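Local coordinates for AbiEi antitoxin C-terminal domain-containing protein (Mycobacterium tuberculosis, PDB 1ZEL) that is of unknown function but probably binds DNA through a winged-helix, helix-turn-helix domain and resembles the AbiEi family of antitoxins, at residues A[51-54]-A[55-58]; A[85-88]-A[89-93]; A[127-130]-A[131-134]; A[214-217]-A[218-221]; A[287-290]-A[291-295]. One frame throughout, in Å; residues are numbered along the deposited sequence. Where two conformers were deposited one is given.

Contact 1. Residues A[51-54]-A[55-58]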
loop_
_atom_site.group_PDB
_atom_site.type_symbol
_atom_site.label_atom_id
_atom_site.label_comp_id
_atom_site.label_asym_id
_atom_site.label_seq_id
_atom_site.Cartn_x
_atom_site.Cartn_y
_atom_site.Cartn_z
ATOM N N PRO A 51 -13.928 -7.634 -30.518
ATOM C CA PRO A 51 -13.682 -7.571 -29.074
ATOM C C PRO A 51 -13.981 -6.200 -28.461
ATOM O O PRO A 51 -14.663 -6.135 -27.446
ATOM C CB PRO A 51 -12.197 -7.923 -28.954
ATOM C CG PRO A 51 -11.949 -8.784 -30.154
ATOM C CD PRO A 51 -12.759 -8.166 -31.243
ATOM N N ASP A 52 -13.505 -5.120 -29.082
ATOM C CA ASP A 52 -13.769 -3.768 -28.588
ATOM C C ASP A 52 -15.266 -3.465 -28.480
ATOM O O ASP A 52 -15.744 -2.950 -27.459
ATOM C CB ASP A 52 -13.074 -2.741 -29.493
ATOM C CG ASP A 52 -11.586 -2.686 -29.257
ATOM O OD1 ASP A 52 -11.144 -3.186 -28.205
ATOM O OD2 ASP A 52 -10.865 -2.134 -30.106
ATOM N N SER A 53 -15.990 -3.782 -29.545
ATOM C CA SER A 53 -17.446 -3.705 -29.560
ATOM C C SER A 53 -18.129 -4.519 -28.469
ATOM O O SER A 53 -19.038 -4.033 -27.815
ATOM C CB SER A 53 -17.973 -4.187 -30.899
ATOM O OG SER A 53 -19.371 -3.990 -30.968
ATOM N N ALA A 54 -17.722 -5.775 -28.321
ATOM C CA ALA A 54 -18.234 -6.652 -27.256
ATOM C C ALA A 54 -18.034 -6.018 -25.888
ATOM O O ALA A 54 -18.971 -5.952 -25.071
ATOM C CB ALA A 54 -17.522 -8.006 -27.315
ATOM N N ILE A 55 -16.819 -5.517 -25.651
ATOM C CA ILE A 55 -16.478 -4.920 -24.353
ATOM C C ILE A 55 -17.315 -3.675 -24.071
ATOM O O ILE A 55 -17.772 -3.482 -22.948
ATOM C CB ILE A 55 -14.955 -4.618 -24.215
ATOM C CG1 ILE A 55 -14.166 -5.925 -24.194
ATOM C CG2 ILE A 55 -14.679 -3.855 -22.909
ATOM C CD1 ILE A 55 -12.740 -5.827 -24.650
ATOM N N ARG A 56 -17.495 -2.838 -25.099
ATOM C CA ARG A 56 -18.253 -1.587 -24.991
ATOM C C ARG A 56 -19.666 -1.907 -24.537
ATOM O O ARG A 56 -20.204 -1.260 -23.629
ATOM C CB ARG A 56 -18.306 -0.920 -26.378
ATOM C CG ARG A 56 -18.373 0.585 -26.414
ATOM C CD ARG A 56 -17.481 1.138 -27.552
ATOM N NE ARG A 56 -17.755 0.503 -28.844
ATOM C CZ ARG A 56 -16.822 0.184 -29.737
ATOM N NH1 ARG A 56 -15.538 0.437 -29.491
ATOM N NH2 ARG A 56 -17.171 -0.397 -30.879
ATOM N N GLU A 57 -20.285 -2.889 -25.190
ATOM C CA GLU A 57 -21.634 -3.304 -24.814
ATOM C C GLU A 57 -21.678 -3.931 -23.424
ATOM O O GLU A 57 -22.584 -3.651 -22.635
ATOM C CB GLU A 57 -22.233 -4.266 -25.833
ATOM C CG GLU A 57 -23.693 -4.640 -25.513
ATOM C CD GLU A 57 -24.325 -5.456 -26.610
ATOM O OE1 GLU A 57 -23.771 -5.406 -27.712
ATOM O OE2 GLU A 57 -25.348 -6.148 -26.378
ATOM N N LEU A 58 -20.711 -4.781 -23.119
ATOM C CA LEU A 58 -20.667 -5.414 -21.803
ATOM C C LEU A 58 -20.468 -4.380 -20.686
ATOM O O LEU A 58 -20.986 -4.543 -19.552
ATOM C CB LEU A 58 -19.572 -6.504 -21.789
ATOM C CG LEU A 58 -19.955 -7.809 -22.501
ATOM C CD1 LEU A 58 -18.735 -8.757 -22.617
ATOM C CD2 LEU A 58 -21.141 -8.546 -21.812
#
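I55 and P51 meet on the buried side of helix 51-61, one turn apart, and there the packing is close. The delta carbon of I55 lies against the carbonyl of P51, with I55 CD1 3.4 Å from P51 O, while the same oxygen takes the backbone N-H of I55 at 2.9 Å. L58 repeats the pattern a turn later: its backbone N bonds to A54 O at 2.9 Å and its CG leans on that oxygen. On this side A54 and I55 face helix 35-44 through L42 and L38, and L58 reaches W17 and L64, so this is the face by which the helix packs into what is probably the winged-helix, helix-turn-helix part of the protein.

The other side is looser, and R56 is exposed there. It bends at its second and third torsions (140° and 52°) and folds back toward the start of the helix, bringing one guanidinium face over the backbone, where R56 NH2 is 3.6 Å from S53 CA. The side chain of D52 is close by, yet D52 OD2 and R56 NH1 remain 5.4 Å apart.

The acidic groups find their partners elsewhere, D52 in a salt bridge with K35, E57 in one with R49 and in a bond from the indole N-H of W17, whereas R56 lies against the backbone of the preceding turn by van der Waals contact, with probably a mild electrostatic attraction to D52.

Contact 2. Residues A[85-88]-A[89-93]. With FMT (formic acid), chain F.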
loop_
_atom_site.group_PDB
_atom_site.type_symbol
_atom_site.label_atom_id
_atom_site.label_comp_id
_atom_site.label_asym_id
_atom_site.label_seq_id
_atom_site.Cartn_x
_atom_site.Cartn_y
_atom_site.Cartn_z
ATOM N N ASP A 85 -13.097 -4.463 -3.066
ATOM C CA ASP A 85 -11.687 -4.792 -3.109
ATOM C C ASP A 85 -11.084 -3.448 -3.396
ATOM O O ASP A 85 -11.376 -2.875 -4.446
ATOM C CB ASP A 85 -11.382 -5.790 -4.231
ATOM C CG ASP A 85 -9.900 -6.060 -4.397
ATOM O OD1 ASP A 85 -9.074 -5.555 -3.593
ATOM O OD2 ASP A 85 -9.538 -6.781 -5.341
ATOM N N PRO A 86 -10.323 -2.896 -2.437
ATOM C CA PRO A 86 -9.755 -1.568 -2.630
ATOM C C PRO A 86 -8.487 -1.555 -3.459
ATOM O O PRO A 86 -8.012 -0.487 -3.788
ATOM C CB PRO A 86 -9.439 -1.111 -1.215
ATOM C CG PRO A 86 -9.158 -2.378 -0.472
ATOM C CD PRO A 86 -10.052 -3.426 -1.085
ATOM N N TYR A 87 -7.954 -2.732 -3.798
ATOM C CA TYR A 87 -6.685 -2.805 -4.484
ATOM C C TYR A 87 -6.813 -3.184 -5.944
ATOM O O TYR A 87 -5.817 -3.487 -6.585
ATOM C CB TYR A 87 -5.738 -3.771 -3.763
ATOM C CG TYR A 87 -5.451 -3.390 -2.301
ATOM C CD1 TYR A 87 -5.126 -2.079 -1.945
ATOM C CD2 TYR A 87 -5.489 -4.343 -1.304
ATOM C CE1 TYR A 87 -4.878 -1.723 -0.618
ATOM C CE2 TYR A 87 -5.226 -4.004 0.026
ATOM C CZ TYR A 87 -4.920 -2.690 0.357
ATOM O OH TYR A 87 -4.645 -2.376 1.672
ATOM N N LEU A 88 -8.024 -3.134 -6.490
ATOM C CA LEU A 88 -8.202 -3.535 -7.879
ATOM C C LEU A 88 -7.351 -2.730 -8.872
ATOM O O LEU A 88 -6.856 -3.299 -9.842
ATOM C CB LEU A 88 -9.693 -3.557 -8.287
ATOM C CG LEU A 88 -10.421 -4.887 -8.174
ATOM C CD1 LEU A 88 -11.917 -4.741 -8.494
ATOM C CD2 LEU A 88 -9.771 -5.987 -9.047
ATOM N N PRO A 89 -7.169 -1.404 -8.644
ATOM C CA PRO A 89 -6.197 -0.697 -9.499
ATOM C C PRO A 89 -4.799 -1.344 -9.557
ATOM O O PRO A 89 -4.186 -1.400 -10.628
ATOM C CB PRO A 89 -6.111 0.695 -8.859
ATOM C CG PRO A 89 -7.467 0.875 -8.158
ATOM C CD PRO A 89 -7.864 -0.489 -7.699
ATOM N N LEU A 90 -4.293 -1.817 -8.421
ATOM C CA LEU A 90 -2.977 -2.451 -8.389
ATOM C C LEU A 90 -2.991 -3.851 -8.988
ATOM O O LEU A 90 -2.056 -4.253 -9.688
ATOM C CB LEU A 90 -2.431 -2.481 -6.962
ATOM C CG LEU A 90 -2.082 -1.097 -6.414
ATOM C CD1 LEU A 90 -1.722 -1.204 -4.951
ATOM C CD2 LEU A 90 -0.931 -0.464 -7.211
ATOM N N ARG A 91 -4.034 -4.616 -8.686
ATOM C CA ARG A 91 -4.198 -5.916 -9.334
ATOM C C ARG A 91 -4.325 -5.748 -10.842
ATOM O O ARG A 91 -3.861 -6.602 -11.588
ATOM C CB ARG A 91 -5.419 -6.655 -8.778
ATOM C CG ARG A 91 -5.378 -6.808 -7.249
ATOM C CD ARG A 91 -6.429 -7.786 -6.778
ATOM N NE ARG A 91 -6.890 -7.462 -5.428
ATOM C CZ ARG A 91 -6.262 -7.822 -4.303
ATOM N NH1 ARG A 91 -5.150 -8.539 -4.349
ATOM N NH2 ARG A 91 -6.764 -7.470 -3.123
ATOM N N SER A 92 -4.969 -4.680 -11.309
ATOM C CA SER A 92 -5.028 -4.481 -12.774
ATOM C C SER A 92 -3.657 -4.222 -13.400
ATOM O O SER A 92 -3.384 -4.619 -14.555
ATOM C CB SER A 92 -6.035 -3.389 -13.161
ATOM O OG SER A 92 -5.478 -2.094 -13.148
ATOM N N TRP A 93 -2.790 -3.557 -12.648
ATOM C CA TRP A 93 -1.402 -3.404 -13.057
ATOM C C TRP A 93 -0.664 -4.742 -13.149
ATOM O O TRP A 93 -0.028 -5.035 -14.184
ATOM C CB TRP A 93 -0.696 -2.409 -12.132
ATOM C CG TRP A 93 0.696 -1.972 -12.606
ATOM C CD1 TRP A 93 1.296 -2.256 -13.793
ATOM C CD2 TRP A 93 1.597 -1.128 -11.887
ATOM N NE1 TRP A 93 2.546 -1.666 -13.850
ATOM C CE2 TRP A 93 2.746 -0.961 -12.685
ATOM C CE3 TRP A 93 1.538 -0.492 -10.639
ATOM C CZ2 TRP A 93 3.844 -0.196 -12.266
ATOM C CZ3 TRP A 93 2.623 0.280 -10.228
ATOM C CH2 TRP A 93 3.761 0.408 -11.029
HETATM C C FMT F . -6.511 0.042 2.274
HETATM O O1 FMT F . -7.333 -0.816 2.618
HETATM O O2 FMT F . -5.284 -0.078 2.418
#
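D85 and R91 are joined by a salt bridge in which the arginine presents its side, NE and one terminal nitrogen, to the two carboxylate oxygens. R91 NE lies 2.7 Å from D85 OD2 and uses the syn lone pair of that oxygen; R91 NH2 lies 3.0 Å from D85 OD1. The planes are turned 42° apart. R91 NH2 also bonds to T176.

A backbone amide shares the same carboxylate. The N-H of Y87 donates to D85 OD1 at 3.0 Å, from the face opposite to R91 NH2, closing an Asx turn just ahead of helix 88-96. Y87 is the N-cap of that helix, and its carbonyl accepts from R91 N at 3.0 Å. D85 therefore fixes both the turn leading into the helix and an arginine on its first turn.

Round the Y87 ring, R91 NH2 sits at the edge, in its plane, 3.8 Å from Y87 CD2, with ring and guanidinium planes 69° apart. P86 CG covers one ring face. At the far end, Y87 OH bonds to O2 of a formic acid, probably from the crystallisation liquor, at a distance so short that its exact value is doubtful; S108 and Q119 also hold this molecule, and H112 is another partner of the hydroxyl.

Contact 3. Residues A[127-130]-A[131-134]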
loop_
_atom_site.group_PDB
_atom_site.type_symbol
_atom_site.label_atom_id
_atom_site.label_comp_id
_atom_site.label_asym_id
_atom_site.label_seq_id
_atom_site.Cartn_x
_atom_site.Cartn_y
_atom_site.Cartn_z
ATOM N N TRP A 127 5.132 1.846 -2.507
ATOM C CA TRP A 127 6.531 2.156 -2.734
ATOM C C TRP A 127 6.864 1.573 -4.088
ATOM O O TRP A 127 6.390 0.478 -4.415
ATOM C CB TRP A 127 7.417 1.505 -1.640
ATOM C CG TRP A 127 8.905 1.574 -2.026
ATOM C CD1 TRP A 127 9.733 2.659 -1.924
ATOM C CD2 TRP A 127 9.670 0.545 -2.675
ATOM N NE1 TRP A 127 10.990 2.350 -2.439
ATOM C CE2 TRP A 127 10.966 1.063 -2.909
ATOM C CE3 TRP A 127 9.385 -0.767 -3.073
ATOM C CZ2 TRP A 127 11.976 0.305 -3.514
ATOM C CZ3 TRP A 127 10.380 -1.512 -3.676
ATOM C CH2 TRP A 127 11.664 -0.978 -3.891
ATOM N N LEU A 128 7.642 2.315 -4.886
ATOM C CA LEU A 128 8.177 1.817 -6.150
ATOM C C LEU A 128 9.677 2.052 -6.195
ATOM O O LEU A 128 10.130 3.108 -5.779
ATOM C CB LEU A 128 7.557 2.588 -7.335
ATOM C CG LEU A 128 6.251 2.072 -7.943
ATOM C CD1 LEU A 128 5.743 3.077 -8.998
ATOM C CD2 LEU A 128 6.447 0.707 -8.547
ATOM N N PRO A 129 10.447 1.093 -6.732
ATOM C CA PRO A 129 11.869 1.361 -6.895
ATOM C C PRO A 129 12.130 2.503 -7.900
ATOM O O PRO A 129 11.287 2.769 -8.766
ATOM C CB PRO A 129 12.422 0.043 -7.427
ATOM C CG PRO A 129 11.308 -0.727 -7.863
ATOM C CD PRO A 129 10.078 -0.254 -7.196
ATOM N N PRO A 130 13.268 3.211 -7.741
ATOM C CA PRO A 130 13.649 4.349 -8.586
ATOM C C PRO A 130 13.380 4.094 -10.062
ATOM O O PRO A 130 12.819 4.957 -10.755
ATOM C CB PRO A 130 15.159 4.452 -8.350
ATOM C CG PRO A 130 15.337 3.990 -6.900
ATOM C CD PRO A 130 14.273 2.934 -6.683
ATOM N N ALA A 131 13.747 2.901 -10.531
ATOM C CA ALA A 131 13.724 2.599 -11.954
ATOM C C ALA A 131 12.322 2.381 -12.573
ATOM O O ALA A 131 12.192 2.362 -13.794
ATOM C CB ALA A 131 14.631 1.394 -12.237
ATOM N N LYS A 132 11.289 2.225 -11.740
ATOM C CA LYS A 132 9.957 1.800 -12.210
ATOM C C LYS A 132 8.991 2.961 -12.405
ATOM O O LYS A 132 8.776 3.736 -11.494
ATOM C CB LYS A 132 9.325 0.808 -11.221
ATOM C CG LYS A 132 9.899 -0.615 -11.265
ATOM C CD LYS A 132 9.500 -1.355 -12.552
ATOM C CE LYS A 132 7.976 -1.293 -12.820
ATOM N NZ LYS A 132 7.578 -2.031 -14.060
ATOM N N ARG A 133 8.381 3.044 -13.601
ATOM C CA ARG A 133 7.414 4.151 -13.796
ATOM C C ARG A 133 6.020 3.678 -13.462
ATOM O O ARG A 133 5.666 2.507 -13.683
ATOM C CB ARG A 133 7.439 4.745 -15.194
ATOM N N LEU A 134 5.221 4.606 -12.931
ATOM C CA LEU A 134 3.825 4.341 -12.641
ATOM C C LEU A 134 3.062 4.515 -13.951
ATOM O O LEU A 134 3.257 5.516 -14.622
ATOM C CB LEU A 134 3.314 5.345 -11.608
ATOM C CG LEU A 134 1.873 5.173 -11.123
ATOM C CD1 LEU A 134 1.732 3.944 -10.245
ATOM C CD2 LEU A 134 1.382 6.423 -10.402
#
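A type I beta turn, P129 to K132, heads the loop between strands 124-127 and 142-145, and its closing bond runs from K132 N to P129 O at 3.0 Å. The N-H points well at the oxygen (168°), but the donor stands above the carbonyl plane, 47° out of it. P130 and A131 occupy the two corner positions at the exposed tip.

Beside the turn the side chains of its first and last residues touch. P129 and K132 lie alongside each other and point the same way, P129 CG and K132 CG being 3.7 Å apart. K132 puts its CG beside its own backbone N (chi1 -76°) and then bends twice, so that the methylene base stays on the proline while the amine goes on to a long, weak ion pair with D97.

This is a loop that joins two successive strands, and its inner side is anchored in the core. L128 crosses K132 at about a right angle, with L128 CD2 3.9 Å from K132 CB, and its other methyl, L128 CD1, comes to 4.2 Å from L134 CB. Both leucines pack on V144 of strand 142-145 and on W93 of helix 88-96. R146 donates to the carbonyl of K132, tying the stretch after the turn to the segment that follows strand 142-145.

Contact 4. Residues A[214-217]-A[218-221]. With FMT (formic acid), chain J.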
loop_
_atom_site.group_PDB
_atom_site.type_symbol
_atom_site.label_atom_id
_atom_site.label_comp_id
_atom_site.label_asym_id
_atom_site.label_seq_id
_atom_site.Cartn_x
_atom_site.Cartn_y
_atom_site.Cartn_z
ATOM N N CYS A 214 9.909 -4.548 15.214
ATOM C CA CYS A 214 11.032 -4.176 14.350
ATOM C C CYS A 214 12.297 -4.786 14.894
ATOM O O CYS A 214 12.586 -4.695 16.083
ATOM C CB CYS A 214 11.227 -2.659 14.298
ATOM S SG CYS A 214 9.892 -1.806 13.488
ATOM N N SER A 215 13.050 -5.401 13.997
ATOM C CA SER A 215 14.402 -5.834 14.297
ATOM C C SER A 215 15.327 -4.644 14.029
ATOM O O SER A 215 15.270 -4.007 12.960
ATOM C CB SER A 215 14.739 -7.024 13.396
ATOM O OG SER A 215 16.108 -7.037 13.103
ATOM N N ASP A 216 16.183 -4.326 14.991
ATOM C CA ASP A 216 17.082 -3.184 14.822
ATOM C C ASP A 216 18.129 -3.389 13.715
ATOM O O ASP A 216 18.558 -2.425 13.094
ATOM C CB ASP A 216 17.708 -2.782 16.152
ATOM C CG ASP A 216 16.655 -2.347 17.189
ATOM O OD1 ASP A 216 15.481 -2.055 16.841
ATOM O OD2 ASP A 216 16.989 -2.314 18.368
ATOM N N GLU A 217 18.527 -4.632 13.443
ATOM C CA GLU A 217 19.435 -4.855 12.309
ATOM C C GLU A 217 18.760 -4.497 10.988
ATOM O O GLU A 217 19.387 -3.909 10.112
ATOM C CB GLU A 217 19.957 -6.287 12.229
ATOM C CG GLU A 217 20.904 -6.453 11.019
ATOM C CD GLU A 217 21.455 -7.867 10.818
ATOM O OE1 GLU A 217 21.668 -8.581 11.826
ATOM O OE2 GLU A 217 21.682 -8.250 9.647
ATOM N N ARG A 218 17.501 -4.884 10.831
ATOM C CA ARG A 218 16.769 -4.537 9.596
ATOM C C ARG A 218 16.568 -3.047 9.499
ATOM O O ARG A 218 16.724 -2.476 8.428
ATOM C CB ARG A 218 15.427 -5.238 9.538
ATOM C CG ARG A 218 15.586 -6.693 9.250
ATOM C CD ARG A 218 14.281 -7.424 9.410
ATOM N NE ARG A 218 13.396 -7.212 8.269
ATOM C CZ ARG A 218 13.486 -7.866 7.116
ATOM N NH1 ARG A 218 12.621 -7.611 6.159
ATOM N NH2 ARG A 218 14.421 -8.774 6.926
ATOM N N LEU A 219 16.234 -2.402 10.619
ATOM C CA LEU A 219 16.100 -0.940 10.637
ATOM C C LEU A 219 17.376 -0.280 10.120
ATOM O O LEU A 219 17.347 0.603 9.256
ATOM C CB LEU A 219 15.800 -0.445 12.059
ATOM C CG LEU A 219 14.347 -0.658 12.515
ATOM C CD1 LEU A 219 14.207 -0.198 13.966
ATOM C CD2 LEU A 219 13.340 0.097 11.618
ATOM N N GLU A 220 18.507 -0.749 10.632
ATOM C CA GLU A 220 19.764 -0.164 10.308
ATOM C C GLU A 220 20.084 -0.316 8.811
ATOM O O GLU A 220 20.619 0.604 8.183
ATOM C CB GLU A 220 20.827 -0.826 11.183
ATOM C CG GLU A 220 22.232 -0.375 10.907
ATOM C CD GLU A 220 23.246 -1.128 11.739
ATOM O OE1 GLU A 220 22.848 -1.997 12.557
ATOM O OE2 GLU A 220 24.445 -0.842 11.564
ATOM N N ARG A 221 19.763 -1.472 8.243
ATOM C CA ARG A 221 20.115 -1.728 6.844
ATOM C C ARG A 221 19.187 -0.911 5.936
ATOM O O ARG A 221 19.601 -0.412 4.898
ATOM C CB ARG A 221 20.044 -3.216 6.526
ATOM C CG ARG A 221 21.144 -4.036 7.223
ATOM C CD ARG A 221 21.028 -5.494 6.813
ATOM N NE ARG A 221 21.148 -5.655 5.362
ATOM C CZ ARG A 221 20.485 -6.563 4.649
ATOM N NH1 ARG A 221 19.644 -7.397 5.250
ATOM N NH2 ARG A 221 20.651 -6.625 3.333
HETATM C C FMT J . 16.547 -9.715 10.789
HETATM O O1 FMT J . 17.005 -9.298 9.721
HETATM O O2 FMT J . 16.858 -9.272 11.896
HETATM O O HOH W 1 21.171 -2.149 14.440
HETATM O O HOH W 2 18.706 -7.791 8.041
#
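C214 and L219 face each other on the buried side of the helix start, where C214 CB is 3.9 Å from L219 CD1. The same methyl is touched from another quarter by the acidic group of D216, with D216 OD1 3.7 Å from L219 CD1; the aspartate passes obliquely across the leucine on its way to a salt bridge with R246. L187 of helix 183-192 and L238 of helix 228-240 continue the apolar packing around this pair.

S215 is the N-cap of helix 216-223. Its hydroxyl accepts a weak capping bond from R218 N, the S215 OG to R218 N distance being 3.4 Å, and S215 O takes the amide of L219. The hydroxyl also donates to O2 of a formic acid, probably from the crystallisation liquor, with S215 OG 2.6 Å from that oxygen. R218 bends at its third torsion (77°), and its aliphatic part passes beside the formic acid while the guanidinium bonds to the carbonyl of A155.

E217 and R221 run side by side in the same direction, but their planes are 62° apart and the charged ends do not touch: E217 OE2 and R221 NH1 are 4.9 Å apart. A water spans the gap, accepting from R221 NH1 at 3.0 Å and giving a weak bond to E217 OE2, and it donates to the formic acid as well. R221 has its salt bridge with D153.

Contact 5. Residues A[287-290]-A[291-295]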
loop_
_atom_site.group_PDB
_atom_site.type_symbol
_atom_site.label_atom_id
_atom_site.label_comp_id
_atom_site.label_asym_id
_atom_site.label_seq_id
_atom_site.Cartn_x
_atom_site.Cartn_y
_atom_site.Cartn_z
ATOM N N LEU A 287 5.143 16.672 16.007
ATOM C CA LEU A 287 4.177 15.734 15.467
ATOM C C LEU A 287 3.725 14.638 16.423
ATOM O O LEU A 287 2.548 14.534 16.707
ATOM C CB LEU A 287 4.724 15.119 14.177
ATOM C CG LEU A 287 3.962 13.983 13.486
ATOM C CD1 LEU A 287 2.652 14.486 12.934
ATOM C CD2 LEU A 287 4.854 13.481 12.368
ATOM N N VAL A 288 4.648 13.801 16.874
ATOM C CA VAL A 288 4.275 12.592 17.587
ATOM C C VAL A 288 3.641 12.937 18.941
ATOM O O VAL A 288 2.451 12.669 19.152
ATOM C CB VAL A 288 5.462 11.618 17.697
ATOM C CG1 VAL A 288 5.131 10.432 18.604
ATOM C CG2 VAL A 288 5.845 11.104 16.288
ATOM N N VAL A 289 4.407 13.574 19.828
ATOM C CA VAL A 289 3.874 13.990 21.146
ATOM C C VAL A 289 2.721 15.023 21.044
ATOM O O VAL A 289 1.664 14.840 21.659
ATOM C CB VAL A 289 5.017 14.371 22.131
ATOM C CG1 VAL A 289 4.468 14.708 23.513
ATOM C CG2 VAL A 289 5.979 13.207 22.258
ATOM N N PRO A 290 2.873 16.065 20.213
ATOM C CA PRO A 290 1.733 16.974 19.993
ATOM C C PRO A 290 0.407 16.319 19.544
ATOM O O PRO A 290 -0.666 16.757 19.992
ATOM C CB PRO A 290 2.252 17.912 18.899
ATOM C CG PRO A 290 3.718 17.898 19.092
ATOM C CD PRO A 290 4.056 16.499 19.448
ATOM N N LEU A 291 0.459 15.311 18.664
ATOM C CA LEU A 291 -0.738 14.524 18.344
ATOM C C LEU A 291 -1.248 13.730 19.533
ATOM O O LEU A 291 -2.453 13.685 19.756
ATOM C CB LEU A 291 -0.518 13.546 17.186
ATOM C CG LEU A 291 -0.504 14.156 15.790
ATOM C CD1 LEU A 291 -0.218 13.081 14.779
ATOM C CD2 LEU A 291 -1.811 14.890 15.453
ATOM N N LEU A 292 -0.341 13.069 20.257
ATOM C CA LEU A 292 -0.725 12.314 21.454
ATOM C C LEU A 292 -1.404 13.215 22.484
ATOM O O LEU A 292 -2.324 12.795 23.197
ATOM C CB LEU A 292 0.494 11.644 22.071
ATOM C CG LEU A 292 1.013 10.464 21.264
ATOM C CD1 LEU A 292 2.283 9.986 21.873
ATOM C CD2 LEU A 292 -0.046 9.348 21.262
ATOM N N ARG A 293 -0.950 14.467 22.540
ATOM C CA ARG A 293 -1.556 15.469 23.423
ATOM C C ARG A 293 -2.966 15.895 23.015
ATOM O O ARG A 293 -3.809 16.102 23.876
ATOM C CB ARG A 293 -0.635 16.679 23.576
ATOM C CG ARG A 293 0.357 16.447 24.669
ATOM C CD ARG A 293 1.506 17.414 24.695
ATOM N NE ARG A 293 2.570 16.849 25.520
ATOM C CZ ARG A 293 3.755 17.406 25.738
ATOM N NH1 ARG A 293 4.061 18.567 25.175
ATOM N NH2 ARG A 293 4.638 16.783 26.515
ATOM N N VAL A 294 -3.215 16.022 21.712
ATOM C CA VAL A 294 -4.550 16.355 21.218
ATOM C C VAL A 294 -5.497 15.173 21.470
ATOM O O VAL A 294 -6.638 15.364 21.914
ATOM C CB VAL A 294 -4.542 16.745 19.711
ATOM C CG1 VAL A 294 -5.954 17.088 19.230
ATOM C CG2 VAL A 294 -3.594 17.923 19.451
ATOM N N ILE A 295 -4.997 13.961 21.206
ATOM C CA ILE A 295 -5.754 12.714 21.376
ATOM C C ILE A 295 -6.212 12.465 22.822
ATOM O O ILE A 295 -7.325 11.985 23.040
ATOM C CB ILE A 295 -4.958 11.486 20.840
ATOM C CG1 ILE A 295 -4.691 11.637 19.342
ATOM C CG2 ILE A 295 -5.705 10.162 21.095
ATOM C CD1 ILE A 295 -3.609 10.730 18.841
#
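V289 and R293 make the closest side-chain contact, a methyl group against the flat side of a guanidinium. V289 CG1 sits 3.3 Å above the guanidinium plane, toward its rim, and is 3.5 Å from R293 NE. The arginine is extended from CG to NE and slants past the valine, which carries its end along the helix surface to E274, its salt-bridge partner.

L287 and L291 lie side by side and point the same way, with L287 CD1 and L291 CD1 3.7 Å apart. CG of L287 is anti to the backbone N (chi1 173°), which swings the isobutyl group along the helix toward L291. Both leucines rest on W200, and V288 packs on L237 of helix 228-240.

Behind these side chains is the first turn of helix 288-296. L291 N donates to L287 O at 3.0 Å, and R293 N reaches V289 O at 2.8 Å. P290 lies within this first turn, where its missing N-H costs no helical bond. Farther out, the carboxylate of D285 receives the backbone amides of L287, V288 and V289.

The C-terminal helix is thus held at its start by an acidic group bonded to amides at its N-terminal end, an interaction the helix dipole would probably strengthen, and on its flanks by apolar packing and by the bond of R293 to E274 outside the helix.

Overall arrangement
The five contacts follow one another along an elongated chain. Contact 1 is in the N-terminal region; its centre is 51 Å from that of contact 4 and 53 Å from that of contact 5, both across the chain's centre. Contacts 2 and 3 touch: W93 CH2 of contact 2 is 3.7 Å from L128 CD2 of contact 3, so helix 88-96 packs against the loop. Contacts 2, 3 and 4 belong to the part related to the AbiEi antitoxin C-terminal domain. Contacts 2 and 4 each hold a formic acid, through Y87 and S215, and the L134 side chain of contact 3 is about 4 Å from a bound one. In contact 4 the C214 side chain lies about 8 Å from the sodium ion bound by R167, D209 and D213.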